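Local atomic coordinates of leucine--tRNA ligase (Agrobacterium radiobacter, PDB entry 5AH5), a protein that probably attaches L-leucine to its cognate tRNA(Leu) at the cost of ATP, as a class I aminoacyl-tRNA synthetase. Residues 21-25 and 116-121; 40-46 and 101-106; 76-80 and 123-127; 130-134 and 491-496. One frame throughout, in Å; residues are numbered along the deposited sequence.

From the N terminus, the chain leaves helix 5-19 and enters a long loop: contact 1 joins residues 21-25 to 116-121, just past helix 95-112. Contact 2 is nested inside it, laying the loop after strand 32-37 on that same helix. Contact 3 opens after strand 70-72 and closes at 123-127, so it crosses both. Contacts 2 and 3 meet where the backbone of D78 pairs with P40 and T42, beside the bound leucyl-adenylate analogue; W77 and W119 join contacts 1 and 3. Contact 4 follows in series, bringing helix 128-143 against residues 491-496 across 356 intervening residues, which include the editing domain.

Contact 1. Residues 21-25 and 116-121; sequences IFDWD and GYSWAN
F22 meets residues 116-121 through the face of its ring, over which CA of G116 sits in a CH-pi contact, 3.6 Å from the centroid. CG2 of I21 lies over the opposite face, so the phenyl is sandwiched between its own neighbour and the partner loop. The G116 carbonyl also approaches the ring, with O of G116 3.3 Å from CD1 of F22. R62 and I65 of helix 48-66 also touch the phenyl.

D23 makes its link through solvent. Its CG is anti to the backbone N (chi1 -177°), and although CB heads away from the partner loop, the carboxylate turns back: a water donates to OD1 of D23 at 2.7 Å and accepts from N of A120 at 3.0 Å.

The direct hydrogen bond comes at W24, whose backbone N points almost straight at OG of S118 (2.9 Å, 171°). That hydroxyl in turn donates a hydrogen bond to OD1 of N121 at 2.7 Å. The N121 amide then approaches the rim of the indole near the ring plane, ND2 of N121 standing 3.7 Å from CE3 of W24 with the two planes 58° apart; ND2 itself is hydrogen-bonded to O of Y500.

The result is a directed relay from the W24 backbone through the buried S118 hydroxyl to the N121 amide. Accepting one bond and donating the other fixes the rotation of the serine, and two irregular loops are matched by side-chain chemistry without any regular backbone pairing.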
# COMPACT_ATOMS: atom_id res chain seq x y z
N ILE B 21 -19.27 -19.30 2.28
CA ILE B 21 -19.53 -17.88 1.98
C ILE B 21 -18.31 -17.20 1.43
O ILE B 21 -18.39 -16.52 0.43
CB ILE B 21 -20.03 -17.06 3.26
CG1 ILE B 21 -21.37 -17.55 3.80
CG2 ILE B 21 -20.20 -15.59 2.94
CD1 ILE B 21 -22.38 -17.89 2.75
N PHE B 22 -17.14 -17.44 2.01
CA PHE B 22 -15.89 -16.73 1.63
C PHE B 22 -14.95 -17.43 0.62
O PHE B 22 -13.96 -16.87 0.22
CB PHE B 22 -15.15 -16.41 2.93
CG PHE B 22 -15.99 -15.56 3.84
CD1 PHE B 22 -16.34 -14.31 3.44
CD2 PHE B 22 -16.54 -16.08 4.99
CE1 PHE B 22 -17.20 -13.52 4.23
CE2 PHE B 22 -17.38 -15.31 5.80
CZ PHE B 22 -17.73 -14.04 5.41
N ASP B 23 -15.34 -18.57 0.10
CA ASP B 23 -14.57 -19.27 -0.91
C ASP B 23 -14.71 -18.65 -2.26
O ASP B 23 -15.81 -18.55 -2.74
CB ASP B 23 -15.01 -20.72 -0.90
CG ASP B 23 -14.22 -21.59 -1.87
OD1 ASP B 23 -12.99 -21.45 -1.99
OD2 ASP B 23 -14.89 -22.44 -2.47
N TRP B 24 -13.61 -18.19 -2.87
CA TRP B 24 -13.71 -17.51 -4.12
C TRP B 24 -13.98 -18.53 -5.25
O TRP B 24 -13.23 -19.51 -5.41
CB TRP B 24 -12.44 -16.74 -4.47
CG TRP B 24 -12.46 -16.12 -5.79
CD1 TRP B 24 -13.38 -15.24 -6.26
CD2 TRP B 24 -11.46 -16.26 -6.83
NE1 TRP B 24 -13.03 -14.81 -7.53
CE2 TRP B 24 -11.88 -15.43 -7.91
CE3 TRP B 24 -10.29 -17.06 -6.99
CZ2 TRP B 24 -11.16 -15.34 -9.12
CZ3 TRP B 24 -9.56 -16.95 -8.15
CH2 TRP B 24 -9.98 -16.09 -9.21
N ASP B 25 -15.05 -18.30 -6.02
CA ASP B 25 -15.27 -19.17 -7.18
C ASP B 25 -15.16 -18.40 -8.45
O ASP B 25 -16.06 -17.60 -8.78
CB ASP B 25 -16.58 -19.95 -7.09
CG ASP B 25 -16.51 -21.27 -7.84
OD1 ASP B 25 -15.85 -21.36 -8.97
OD2 ASP B 25 -17.07 -22.22 -7.26
N GLY B 116 -13.03 -13.34 6.92
CA GLY B 116 -13.56 -14.26 5.93
C GLY B 116 -12.68 -14.36 4.69
O GLY B 116 -13.03 -13.86 3.68
N TYR B 117 -11.56 -15.07 4.79
CA TYR B 117 -10.62 -15.21 3.71
C TYR B 117 -10.96 -16.48 2.90
O TYR B 117 -11.65 -17.37 3.37
CB TYR B 117 -9.19 -15.25 4.25
CG TYR B 117 -8.71 -13.94 4.74
CD1 TYR B 117 -8.49 -12.91 3.86
CD2 TYR B 117 -8.42 -13.75 6.07
CE1 TYR B 117 -8.04 -11.70 4.29
CE2 TYR B 117 -7.94 -12.53 6.52
CZ TYR B 117 -7.79 -11.52 5.66
OH TYR B 117 -7.34 -10.31 6.12
N SER B 118 -10.63 -16.42 1.63
CA SER B 118 -10.75 -17.55 0.71
C SER B 118 -9.40 -18.34 0.88
O SER B 118 -8.38 -18.13 0.18
CB SER B 118 -10.88 -17.10 -0.73
OG SER B 118 -10.98 -18.25 -1.61
N TRP B 119 -9.44 -19.14 1.87
CA TRP B 119 -8.28 -19.97 2.33
C TRP B 119 -7.80 -20.99 1.31
O TRP B 119 -6.65 -21.39 1.35
CB TRP B 119 -8.61 -20.66 3.63
CG TRP B 119 -8.70 -19.73 4.80
CD1 TRP B 119 -9.78 -19.59 5.64
CD2 TRP B 119 -7.66 -18.89 5.34
NE1 TRP B 119 -9.49 -18.69 6.60
CE2 TRP B 119 -8.21 -18.24 6.46
CE3 TRP B 119 -6.33 -18.63 4.97
CZ2 TRP B 119 -7.49 -17.32 7.22
CZ3 TRP B 119 -5.62 -17.71 5.70
CH2 TRP B 119 -6.21 -17.05 6.83
N ALA B 120 -8.62 -21.31 0.31
CA ALA B 120 -8.18 -22.18 -0.79
C ALA B 120 -7.17 -21.48 -1.60
O ALA B 120 -6.47 -22.13 -2.36
CB ALA B 120 -9.34 -22.58 -1.72
N ASN B 121 -7.13 -20.16 -1.49
CA ASN B 121 -6.20 -19.35 -2.20
C ASN B 121 -4.97 -18.97 -1.36
O ASN B 121 -4.18 -18.21 -1.81
CB ASN B 121 -6.93 -18.08 -2.76
CG ASN B 121 -7.97 -18.46 -3.81
OD1 ASN B 121 -9.07 -18.76 -3.45
ND2 ASN B 121 -7.56 -18.60 -5.07
O HOH W 1 -13.50 -14.52 0.67
O HOH W 2 -11.66 -21.21 0.40

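Contact 2. Residues 40-46 and 101-106; sequences PYTSGHL and DAIDSM. With LSS (5'-O-(L-leucylsulfamoyl)adenosine), chain I.
The predicted HIGH region, a signature of class I synthetases, rests through P40, T42, G44 and L46 on helix 95-112, where M106 supplies the largest share of the contact. The thioether runs along the helix-facing side of the loop: CG of M106 packs 3.6 Å from N of L46, SD of M106 lies 4.1 Å from CG of P40, and the bend at chi3 (-57°) carries CE of M106 to 3.8 Å from CG2 of T42. The same methyl of T42 touches CG1 of I103 at 3.6 Å, while CB of A102 packs against the carbonyl oxygens of T42 and G44.

The contact then turns polar. ND1 of H45 and OG of S105 are 2.7 Å apart, and a water accepts from N of L46 at 2.8 Å and is also hydrogen-bonded to OG of S105.

On its other side the loop meets the ligand. The leucyl amino nitrogen N4 sits 3.2 Å above the centre of the Y41 ring, and N of Y41 makes a weak hydrogen bond to sulfamoyl oxygen O2A.

Apolar helix side chains thus support one side of an irregular turn whose backbone NH and aromatic face serve the adenylate analogue on the other.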
# COMPACT_ATOMS: atom_id res chain seq x y z
N PRO B 40 1.12 -10.19 5.89
CA PRO B 40 2.04 -9.94 6.95
C PRO B 40 3.38 -10.76 6.91
O PRO B 40 3.39 -11.88 6.43
CB PRO B 40 1.28 -10.37 8.16
CG PRO B 40 0.45 -11.45 7.70
CD PRO B 40 0.08 -11.11 6.30
N TYR B 41 4.45 -10.19 7.46
CA TYR B 41 5.70 -10.97 7.70
C TYR B 41 5.45 -11.98 8.77
O TYR B 41 4.83 -11.72 9.81
CB TYR B 41 6.87 -10.06 8.11
CG TYR B 41 7.37 -9.12 7.00
CD1 TYR B 41 7.85 -9.65 5.80
CD2 TYR B 41 7.37 -7.72 7.15
CE1 TYR B 41 8.35 -8.85 4.82
CE2 TYR B 41 7.87 -6.89 6.12
CZ TYR B 41 8.31 -7.46 4.96
OH TYR B 41 8.77 -6.71 3.90
N THR B 42 6.03 -13.15 8.62
CA THR B 42 5.88 -14.17 9.63
C THR B 42 6.97 -14.03 10.70
O THR B 42 7.75 -14.99 10.96
CB THR B 42 5.91 -15.57 8.96
OG1 THR B 42 7.11 -15.68 8.18
CG2 THR B 42 4.72 -15.69 8.07
N SER B 43 6.96 -12.89 11.40
CA SER B 43 7.97 -12.56 12.37
C SER B 43 7.47 -12.64 13.79
O SER B 43 8.18 -12.28 14.71
CB SER B 43 8.52 -11.20 12.08
OG SER B 43 7.49 -10.19 12.08
N GLY B 44 6.27 -13.11 14.01
CA GLY B 44 5.69 -13.12 15.36
C GLY B 44 4.17 -13.38 15.30
O GLY B 44 3.64 -13.82 14.30
N HIS B 45 3.51 -13.17 16.39
CA HIS B 45 2.05 -13.26 16.46
C HIS B 45 1.33 -12.09 15.76
O HIS B 45 1.94 -11.12 15.31
CB HIS B 45 1.60 -13.33 17.93
CG HIS B 45 2.05 -14.57 18.65
ND1 HIS B 45 2.30 -15.77 18.02
CD2 HIS B 45 2.25 -14.80 19.97
CE1 HIS B 45 2.65 -16.68 18.91
NE2 HIS B 45 2.62 -16.12 20.10
N LEU B 46 0.04 -12.28 15.53
CA LEU B 46 -0.79 -11.21 14.97
C LEU B 46 -0.81 -10.06 16.01
O LEU B 46 -0.93 -10.30 17.21
CB LEU B 46 -2.20 -11.68 14.72
CG LEU B 46 -3.00 -10.84 13.73
CD1 LEU B 46 -2.43 -10.96 12.32
CD2 LEU B 46 -4.49 -11.21 13.77
N ASP B 101 5.18 -21.84 12.83
CA ASP B 101 4.50 -21.44 14.08
C ASP B 101 3.79 -20.07 13.96
O ASP B 101 2.76 -19.90 14.56
CB ASP B 101 5.48 -21.42 15.26
CG ASP B 101 4.94 -20.67 16.54
OD1 ASP B 101 5.04 -19.39 16.66
OD2 ASP B 101 4.47 -21.37 17.47
N ALA B 102 4.38 -19.12 13.25
CA ALA B 102 3.84 -17.77 13.20
C ALA B 102 2.65 -17.80 12.27
O ALA B 102 1.63 -17.15 12.52
CB ALA B 102 4.90 -16.80 12.75
N ILE B 103 2.80 -18.57 11.19
CA ILE B 103 1.69 -18.80 10.25
C ILE B 103 0.50 -19.36 11.00
O ILE B 103 -0.61 -18.79 10.97
CB ILE B 103 2.12 -19.64 9.04
CG1 ILE B 103 3.08 -18.84 8.19
CG2 ILE B 103 0.92 -20.14 8.20
CD1 ILE B 103 3.65 -19.61 7.03
N ASP B 104 0.74 -20.44 11.69
CA ASP B 104 -0.29 -21.17 12.39
C ASP B 104 -0.96 -20.24 13.45
O ASP B 104 -2.18 -20.20 13.57
CB ASP B 104 0.28 -22.35 13.11
CG ASP B 104 0.75 -23.53 12.15
OD1 ASP B 104 0.49 -23.52 10.92
OD2 ASP B 104 1.41 -24.48 12.69
N SER B 105 -0.16 -19.53 14.23
CA SER B 105 -0.67 -18.55 15.24
C SER B 105 -1.48 -17.41 14.54
O SER B 105 -2.54 -17.09 14.96
CB SER B 105 0.49 -17.95 16.00
OG SER B 105 0.10 -16.96 16.89
N MET B 106 -0.96 -16.83 13.46
CA MET B 106 -1.62 -15.71 12.79
C MET B 106 -2.91 -16.15 12.14
O MET B 106 -3.92 -15.46 12.24
CB MET B 106 -0.74 -15.01 11.79
CG MET B 106 0.27 -14.06 12.45
SD MET B 106 1.23 -13.08 11.33
CE MET B 106 1.96 -14.31 10.36
C1 LSS I . 4.54 -6.14 5.79
N1 LSS I . -0.94 -0.05 12.76
O1 LSS I . 4.67 -4.95 5.91
S1 LSS I . 3.82 -6.42 8.13
C2 LSS I . -1.51 -0.12 11.56
N2 LSS I . 4.15 -6.94 6.77
O2 LSS I . 1.12 -1.37 7.56
N3 LSS I . -1.11 -1.01 10.61
O3 LSS I . -0.16 -2.99 5.73
C4 LSS I . -0.09 -1.85 10.91
N4 LSS I . 4.98 -8.26 4.54
O4 LSS I . -0.08 -4.53 8.65
C5 LSS I . 0.59 -1.75 12.12
O5 LSS I . 2.56 -5.45 8.00
C6 LSS I . 0.17 -0.82 13.04
N6 LSS I . 0.79 -0.76 14.25
C7 LSS I . 4.18 -6.77 1.93
N7 LSS I . 1.58 -2.68 12.11
C8 LSS I . 1.56 -3.31 10.90
C9 LSS I . 3.91 -6.32 3.36
N9 LSS I . 0.51 -2.81 10.19
CA LSS I . 4.87 -6.78 4.47
C10 LSS I . 5.45 -6.07 1.42
C11 LSS I . 2.89 -6.49 1.07
O1A LSS I . 4.81 -5.60 8.86
C21 LSS I . 0.12 -3.14 8.84
C22 LSS I . 1.15 -2.74 7.84
C23 LSS I . 0.80 -3.61 6.63
C24 LSS I . 0.26 -4.85 7.31
C25 LSS I . 1.32 -5.93 7.49
O2A LSS I . 3.33 -7.46 9.01
O HOH W 3 -1.20 -14.61 16.41

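Contact 3. Residues 76-80 and 123-127; sequences GWDSF and LATCS. With LSS (5'-O-(L-leucylsulfamoyl)adenosine), chain I.
The F80 ring carries C126 on one face, where CA makes a CH-pi contact 3.8 Å from the centroid, 19° off the normal; CB of C126 spreads toward CE1. W423 meets the phenyl edge-to-face. The W77 indole instead offers an edge, near whose plane lies CB of A124, while its NE1 is hydrogen-bonded to E122.

The backbones run nearly parallel and form a single beta bridge at W77 and A124. N of T125 donates to O of W77 at 3.1 Å, whereas the bond from N of W77 to O of L123 is bent and weak. A second donor reaches O of W77 from above the carbonyl plane: OG of S79, at 3.3 Å. In return N of S79 donates to OG1 of T125 (3.1 Å, 162°), since chi1 of 63° folds that hydroxyl back between the threonine N and carbonyl carbon.

D78 faces the ligand, receiving a 2.6 Å hydrogen bond from leucyl N4 at OD2.

A type I turn from A124 to S127 leads to the N-cap of helix 128-143. The whole is a single parallel bridge in the loop that follows strand 70-72 of the Rossmann-type core, bordering the pocket for the leucyl amino group.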
# COMPACT_ATOMS: atom_id res chain seq x y z
N GLY B 76 -2.24 -14.75 2.86
CA GLY B 76 -1.09 -15.64 2.79
C GLY B 76 0.02 -14.93 3.55
O GLY B 76 -0.22 -13.96 4.27
N TRP B 77 1.23 -15.43 3.38
CA TRP B 77 2.29 -15.27 4.39
C TRP B 77 3.55 -14.79 3.72
O TRP B 77 4.07 -15.47 2.85
CB TRP B 77 2.48 -16.61 5.08
CG TRP B 77 1.14 -17.14 5.54
CD1 TRP B 77 0.46 -18.19 5.01
CD2 TRP B 77 0.24 -16.54 6.50
NE1 TRP B 77 -0.71 -18.39 5.68
CE2 TRP B 77 -0.89 -17.37 6.59
CE3 TRP B 77 0.30 -15.40 7.31
CZ2 TRP B 77 -1.97 -17.07 7.41
CZ3 TRP B 77 -0.78 -15.11 8.18
CH2 TRP B 77 -1.91 -15.94 8.22
N ASP B 78 4.02 -13.60 4.10
CA ASP B 78 5.31 -13.05 3.63
C ASP B 78 6.40 -13.65 4.57
O ASP B 78 6.76 -13.07 5.58
CB ASP B 78 5.23 -11.53 3.66
CG ASP B 78 6.15 -10.84 2.68
OD1 ASP B 78 6.90 -11.50 1.96
OD2 ASP B 78 6.08 -9.56 2.60
N SER B 79 6.95 -14.83 4.21
CA SER B 79 7.62 -15.63 5.13
C SER B 79 9.13 -15.83 4.90
O SER B 79 9.71 -16.56 5.65
CB SER B 79 6.84 -16.95 5.27
OG SER B 79 6.43 -17.44 4.04
N PHE B 80 9.74 -15.20 3.89
CA PHE B 80 11.16 -15.26 3.64
C PHE B 80 11.83 -13.91 3.96
O PHE B 80 11.18 -12.86 4.15
CB PHE B 80 11.45 -15.58 2.15
CG PHE B 80 11.73 -17.09 1.83
CD1 PHE B 80 12.38 -17.95 2.71
CD2 PHE B 80 11.44 -17.57 0.56
CE1 PHE B 80 12.64 -19.28 2.38
CE2 PHE B 80 11.75 -18.87 0.20
CZ PHE B 80 12.34 -19.73 1.10
N LEU B 123 -1.32 -18.80 0.28
CA LEU B 123 0.03 -19.13 -0.13
C LEU B 123 1.02 -18.70 0.93
O LEU B 123 0.71 -17.97 1.88
CB LEU B 123 0.42 -18.49 -1.46
CG LEU B 123 0.27 -16.97 -1.56
CD1 LEU B 123 1.48 -16.23 -0.93
CD2 LEU B 123 0.14 -16.48 -2.99
N ALA B 124 2.24 -19.20 0.78
CA ALA B 124 3.33 -18.80 1.67
C ALA B 124 4.55 -18.67 0.78
O ALA B 124 4.84 -19.58 0.03
CB ALA B 124 3.50 -19.87 2.70
N THR B 125 5.27 -17.56 0.87
CA THR B 125 6.33 -17.35 -0.07
C THR B 125 7.53 -18.37 0.14
O THR B 125 8.36 -18.47 -0.71
CB THR B 125 6.82 -15.93 -0.04
OG1 THR B 125 7.35 -15.66 1.24
CG2 THR B 125 5.57 -14.88 -0.29
N CYS B 126 7.56 -19.07 1.24
CA CYS B 126 8.64 -20.00 1.54
C CYS B 126 8.29 -21.40 1.06
O CYS B 126 9.13 -22.28 1.13
CB CYS B 126 8.97 -20.01 3.03
SG CYS B 126 7.64 -20.49 4.13
N SER B 127 7.08 -21.64 0.56
CA SER B 127 6.74 -22.99 0.19
C SER B 127 7.42 -23.37 -1.14
O SER B 127 7.66 -22.48 -2.05
CB SER B 127 5.22 -23.18 0.16
OG SER B 127 4.77 -22.54 -1.02
C1 LSS I . 4.54 -6.14 5.79
N1 LSS I . -0.94 -0.05 12.76
O1 LSS I . 4.67 -4.95 5.91
S1 LSS I . 3.82 -6.42 8.13
C2 LSS I . -1.51 -0.12 11.56
N2 LSS I . 4.15 -6.94 6.77
O2 LSS I . 1.12 -1.37 7.56
N3 LSS I . -1.11 -1.01 10.61
O3 LSS I . -0.16 -2.99 5.73
C4 LSS I . -0.09 -1.85 10.91
N4 LSS I . 4.98 -8.26 4.54
O4 LSS I . -0.08 -4.53 8.65
C5 LSS I . 0.59 -1.75 12.12
O5 LSS I . 2.56 -5.45 8.00
C6 LSS I . 0.17 -0.82 13.04
N6 LSS I . 0.79 -0.76 14.25
C7 LSS I . 4.18 -6.77 1.93
N7 LSS I . 1.58 -2.68 12.11
C8 LSS I . 1.56 -3.31 10.90
C9 LSS I . 3.91 -6.32 3.36
N9 LSS I . 0.51 -2.81 10.19
CA LSS I . 4.87 -6.78 4.47
C10 LSS I . 5.45 -6.07 1.42
C11 LSS I . 2.89 -6.49 1.07
O1A LSS I . 4.81 -5.60 8.86
C21 LSS I . 0.12 -3.14 8.84
C22 LSS I . 1.15 -2.74 7.84
C23 LSS I . 0.80 -3.61 6.63
C24 LSS I . 0.26 -4.85 7.31
C25 LSS I . 1.32 -5.93 7.49
O2A LSS I . 3.33 -7.46 9.01
O HOH W 4 8.89 -13.20 1.73

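Contact 4. Residues 130-134 and 491-496; sequences YVLAQ and VDSSWY. With LSS (5'-O-(L-leucylsulfamoyl)adenosine), chain I.
Y130 and W495 form the tight part of the contact, arriving from opposite directions. Their rings are oblique, with planes 31° apart; CZ of Y130 lies 3.6 Å from CZ2 of W495, and the phenol oxygen stands over a face of the indole. That hydroxyl donates to O of D492 at 2.8 Å. CB of A133 closes on the rim of the indole, 3.6 Å from CH2 of W495.

Q134 joins the same tight cluster by both ends of its amide. With chi1 at -170° the side chain swings opposite its own backbone N, and an extended chain carries the amide out from helix 128-143: OE1 accepts from NE1 of W495 at 3.0 Å, nearly in the indole plane, and NE2 donates to OD1 of D492 at 2.8 Å, meeting it 46° above the carboxylate plane. The other carboxylate oxygen, OD2, has a weak hydrogen bond to OG1 of T125.

Packing is looser at V491, a partly exposed residue whose CG1 merely rests 3.8 Å from NE2 of Q134. At the ligand side Y496 turns its ring away from the helix, so that OH lies 3.6 Å from C11 of the leucyl side chain and is hydrogen-bonded to Y523.

With acceptor and donor both engaged, the Q134 amide cannot readily flip; one buried group thereby fixes W495 and D492 together, just behind the residues that line the leucine pocket.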
# COMPACT_ATOMS: atom_id res chain seq x y z
N TYR B 130 5.74 -22.00 -4.25
CA TYR B 130 6.05 -20.59 -4.53
C TYR B 130 7.44 -20.38 -5.02
O TYR B 130 7.70 -19.66 -6.02
CB TYR B 130 5.77 -19.75 -3.28
CG TYR B 130 5.56 -18.30 -3.61
CD1 TYR B 130 6.62 -17.43 -3.74
CD2 TYR B 130 4.26 -17.79 -3.75
CE1 TYR B 130 6.42 -16.09 -4.00
CE2 TYR B 130 4.04 -16.43 -4.06
CZ TYR B 130 5.10 -15.59 -4.17
OH TYR B 130 4.89 -14.27 -4.45
N VAL B 131 8.40 -21.09 -4.40
CA VAL B 131 9.79 -21.00 -4.88
C VAL B 131 9.94 -21.42 -6.33
O VAL B 131 10.63 -20.76 -7.12
CB VAL B 131 10.69 -21.91 -3.95
CG1 VAL B 131 12.07 -22.06 -4.50
CG2 VAL B 131 10.76 -21.33 -2.57
N LEU B 132 9.29 -22.52 -6.70
CA LEU B 132 9.28 -23.00 -8.13
C LEU B 132 8.81 -21.88 -9.07
O LEU B 132 9.51 -21.40 -10.02
CB LEU B 132 8.35 -24.27 -8.23
CG LEU B 132 8.03 -24.78 -9.66
CD1 LEU B 132 9.29 -25.04 -10.49
CD2 LEU B 132 7.20 -26.05 -9.61
N ALA B 133 7.64 -21.34 -8.73
CA ALA B 133 7.13 -20.20 -9.51
C ALA B 133 8.07 -19.04 -9.60
O ALA B 133 8.34 -18.51 -10.69
CB ALA B 133 5.79 -19.78 -8.95
N GLN B 134 8.68 -18.65 -8.49
CA GLN B 134 9.53 -17.47 -8.54
C GLN B 134 10.81 -17.72 -9.29
O GLN B 134 11.33 -16.83 -9.96
CB GLN B 134 9.84 -17.01 -7.11
CG GLN B 134 10.52 -15.66 -7.02
CD GLN B 134 10.23 -14.97 -5.68
OE1 GLN B 134 9.10 -14.58 -5.41
NE2 GLN B 134 11.24 -14.89 -4.82
N VAL B 491 11.31 -9.31 -3.57
CA VAL B 491 11.05 -10.04 -4.82
C VAL B 491 9.80 -10.86 -4.60
O VAL B 491 8.92 -10.76 -5.40
CB VAL B 491 12.25 -10.96 -5.32
CG1 VAL B 491 11.90 -11.66 -6.64
CG2 VAL B 491 13.47 -10.09 -5.56
N ASP B 492 9.70 -11.60 -3.50
CA ASP B 492 8.54 -12.43 -3.25
C ASP B 492 7.23 -11.57 -3.34
O ASP B 492 6.25 -11.92 -3.97
CB ASP B 492 8.55 -13.04 -1.87
CG ASP B 492 9.86 -13.85 -1.51
OD1 ASP B 492 10.89 -13.82 -2.22
OD2 ASP B 492 9.81 -14.46 -0.44
N SER B 493 7.25 -10.47 -2.62
CA SER B 493 6.08 -9.68 -2.43
C SER B 493 5.82 -8.75 -3.60
O SER B 493 4.85 -8.06 -3.56
CB SER B 493 6.20 -8.92 -1.08
OG SER B 493 7.32 -8.07 -1.02
N SER B 494 6.68 -8.72 -4.65
CA SER B 494 6.44 -7.88 -5.77
C SER B 494 5.36 -8.38 -6.74
O SER B 494 4.93 -7.61 -7.59
CB SER B 494 7.74 -7.62 -6.53
OG SER B 494 8.18 -8.78 -7.22
N TRP B 495 4.97 -9.65 -6.64
CA TRP B 495 4.04 -10.29 -7.56
C TRP B 495 3.08 -11.27 -6.86
O TRP B 495 2.28 -11.91 -7.51
CB TRP B 495 4.82 -10.99 -8.64
CG TRP B 495 5.47 -12.29 -8.17
CD1 TRP B 495 6.60 -12.40 -7.45
CD2 TRP B 495 4.99 -13.64 -8.35
NE1 TRP B 495 6.89 -13.72 -7.17
CE2 TRP B 495 5.91 -14.50 -7.71
CE3 TRP B 495 3.92 -14.20 -9.02
CZ2 TRP B 495 5.75 -15.86 -7.70
CZ3 TRP B 495 3.75 -15.52 -9.01
CH2 TRP B 495 4.69 -16.37 -8.37
N TYR B 496 3.11 -11.38 -5.54
CA TYR B 496 2.28 -12.40 -4.85
C TYR B 496 0.78 -12.33 -5.11
O TYR B 496 0.06 -13.34 -5.00
CB TYR B 496 2.50 -12.32 -3.33
CG TYR B 496 1.82 -11.16 -2.56
CD1 TYR B 496 2.29 -9.87 -2.65
CD2 TYR B 496 0.74 -11.39 -1.74
CE1 TYR B 496 1.70 -8.82 -1.93
CE2 TYR B 496 0.13 -10.36 -1.00
CZ TYR B 496 0.59 -9.08 -1.12
OH TYR B 496 0.01 -8.06 -0.42
C1 LSS I . 4.54 -6.14 5.79
N1 LSS I . -0.94 -0.05 12.76
O1 LSS I . 4.67 -4.95 5.91
S1 LSS I . 3.82 -6.42 8.13
C2 LSS I . -1.51 -0.12 11.56
N2 LSS I . 4.15 -6.94 6.77
O2 LSS I . 1.12 -1.37 7.56
N3 LSS I . -1.11 -1.01 10.61
O3 LSS I . -0.16 -2.99 5.73
C4 LSS I . -0.09 -1.85 10.91
N4 LSS I . 4.98 -8.26 4.54
O4 LSS I . -0.08 -4.53 8.65
C5 LSS I . 0.59 -1.75 12.12
O5 LSS I . 2.56 -5.45 8.00
C6 LSS I . 0.17 -0.82 13.04
N6 LSS I . 0.79 -0.76 14.25
C7 LSS I . 4.18 -6.77 1.93
N7 LSS I . 1.58 -2.68 12.11
C8 LSS I . 1.56 -3.31 10.90
C9 LSS I . 3.91 -6.32 3.36
N9 LSS I . 0.51 -2.81 10.19
CA LSS I . 4.87 -6.78 4.47
C10 LSS I . 5.45 -6.07 1.42
C11 LSS I . 2.89 -6.49 1.07
O1A LSS I . 4.81 -5.60 8.86
C21 LSS I . 0.12 -3.14 8.84
C22 LSS I . 1.15 -2.74 7.84
C23 LSS I . 0.80 -3.61 6.63
C24 LSS I . 0.26 -4.85 7.31
C25 LSS I . 1.32 -5.93 7.49
O2A LSS I . 3.33 -7.46 9.01